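Local structure of cytidine deaminase (3DMO) at residues A66-L71 against I104-P109. The protein probably scavenges cytidine and 2'-deoxycytidine by zinc-dependent hydrolytic deamination, yielding uridine and 2'-deoxyuridine for UMP synthesis. Numbering follows the deposited sequence. Where two conformers were deposited one is given.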
# COMPACT_ATOMS: atom_id res chain seq x y z
N ALA A 66 1.67 -13.41 -7.40
CA ALA A 66 2.03 -14.13 -8.63
C ALA A 66 2.92 -13.30 -9.56
O ALA A 66 3.95 -13.77 -10.03
CB ALA A 66 0.79 -14.62 -9.37
N LEU A 67 2.53 -12.05 -9.80
CA LEU A 67 3.29 -11.17 -10.68
C LEU A 67 4.67 -10.80 -10.11
O LEU A 67 5.65 -10.81 -10.85
CB LEU A 67 2.50 -9.91 -11.02
CG LEU A 67 1.32 -10.05 -11.99
CD1 LEU A 67 0.31 -8.89 -11.81
CD2 LEU A 67 1.80 -10.12 -13.45
N PHE A 68 4.74 -10.49 -8.82
CA PHE A 68 6.03 -10.16 -8.20
C PHE A 68 7.00 -11.36 -8.23
O PHE A 68 8.21 -11.19 -8.43
CB PHE A 68 5.86 -9.63 -6.76
CG PHE A 68 5.03 -8.37 -6.65
CD1 PHE A 68 4.33 -8.11 -5.47
CD2 PHE A 68 4.95 -7.45 -7.69
CE1 PHE A 68 3.56 -6.95 -5.33
CE2 PHE A 68 4.18 -6.28 -7.57
CZ PHE A 68 3.49 -6.04 -6.38
N SER A 69 6.44 -12.56 -8.05
CA SER A 69 7.22 -13.80 -8.12
C SER A 69 7.80 -14.03 -9.51
O SER A 69 8.98 -14.37 -9.66
CB SER A 69 6.37 -15.00 -7.70
OG SER A 69 6.22 -15.07 -6.29
N ALA A 70 6.98 -13.82 -10.53
CA ALA A 70 7.43 -13.93 -11.92
C ALA A 70 8.50 -12.88 -12.25
O ALA A 70 9.49 -13.19 -12.90
CB ALA A 70 6.26 -13.82 -12.87
N LEU A 71 8.30 -11.64 -11.80
CA LEU A 71 9.30 -10.58 -11.97
C LEU A 71 10.64 -10.95 -11.34
O LEU A 71 11.69 -10.78 -11.95
CB LEU A 71 8.80 -9.24 -11.42
CG LEU A 71 8.09 -8.22 -12.34
CD1 LEU A 71 9.08 -7.43 -13.19
CD2 LEU A 71 7.02 -8.83 -13.24
N ILE A 104 -2.11 -3.96 -15.05
CA ILE A 104 -2.03 -3.20 -16.29
C ILE A 104 -0.59 -2.79 -16.62
O ILE A 104 -0.19 -2.83 -17.78
CB ILE A 104 -3.06 -2.02 -16.36
CG1 ILE A 104 -3.55 -1.87 -17.82
CG2 ILE A 104 -2.48 -0.72 -15.78
CD1 ILE A 104 -4.73 -0.96 -18.00
N GLU A 105 0.18 -2.42 -15.59
CA GLU A 105 1.59 -2.06 -15.79
C GLU A 105 2.46 -3.26 -16.16
O GLU A 105 3.24 -3.19 -17.12
CB GLU A 105 2.13 -1.34 -14.56
CG GLU A 105 3.62 -1.10 -14.63
CD GLU A 105 4.01 0.28 -14.16
OE1 GLU A 105 3.13 1.01 -13.66
OE2 GLU A 105 5.20 0.62 -14.30
N LEU A 106 2.32 -4.36 -15.43
CA LEU A 106 3.15 -5.54 -15.66
C LEU A 106 2.66 -6.44 -16.80
O LEU A 106 3.47 -7.04 -17.50
CB LEU A 106 3.31 -6.32 -14.35
CG LEU A 106 3.99 -5.56 -13.20
CD1 LEU A 106 4.10 -6.47 -11.97
CD2 LEU A 106 5.37 -5.05 -13.61
N GLY A 107 1.35 -6.52 -17.00
CA GLY A 107 0.78 -7.40 -18.02
C GLY A 107 0.39 -6.70 -19.31
O GLY A 107 0.20 -7.36 -20.33
N LYS A 108 0.29 -5.37 -19.25
CA LYS A 108 -0.22 -4.51 -20.33
C LYS A 108 -1.75 -4.65 -20.49
O LYS A 108 -2.33 -5.65 -20.05
CB LYS A 108 0.50 -4.75 -21.68
CG LYS A 108 2.03 -4.76 -21.61
CD LYS A 108 2.58 -3.43 -21.15
CE LYS A 108 4.04 -3.54 -20.78
NZ LYS A 108 4.95 -2.99 -21.82
N PRO A 109 -2.42 -3.64 -21.08
CA PRO A 109 -3.88 -3.70 -21.26
C PRO A 109 -4.44 -5.00 -21.87
O PRO A 109 -5.55 -5.40 -21.53
CB PRO A 109 -4.16 -2.52 -22.19
CG PRO A 109 -3.10 -1.54 -21.82
CD PRO A 109 -1.87 -2.37 -21.58
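Leu67 O accepts the amide of Leu71, with 2.9 Å between Leu71 N and that oxygen, and this helical turn presents both leucine side chains to Leu106. The pair illustrates how two helices can meet through purely apolar packing: one side chain of helix 97-107 enters between residues spaced four apart on helix 62-72. Leu106 does the work through its CD1 methyl, which lies 3.9 Å from Leu67 CB and 4.0 Å from Leu71 CD2. With CG beside the backbone N and anti to the carbonyl carbon (chi1 -61°), Leu106 extends toward the other helix and brings both branches into play. Its second methyl, CD2, rests against Leu71 CD2 at 4.1 Å, making that one methyl of Leu71 a neighbour of the whole Leu106 fork. Leu67 instead runs alongside in the opposite sense, and its own CD2 reaches back to Leu106 CB at 4.2 Å. Phe68 starts out pointing away, yet its ring end returns, CE2 coming within 4.4 Å of Leu106 CD1 at an oblique angle.

All four residues are buried, and Leu67 lies about 5 Å, side chain to side chain, from Glu63, the predicted proton donor. Leu106 also packs on Val51 of the second subunit, while the adjacent Glu105 hydrogen-bonds through OE2 to the hydroxyls of Tyr26 and Tyr29 and through OE1 to Ala54 N, all of that subunit. Within the chain, Leu67 and Leu71 rest on Phe80 of strand 80-87, and helix 97-107 makes the beta-alpha-beta crossover from that strand to its parallel neighbour, 112-116, so the contact joins two helices packed on the cytidine deaminase sheet.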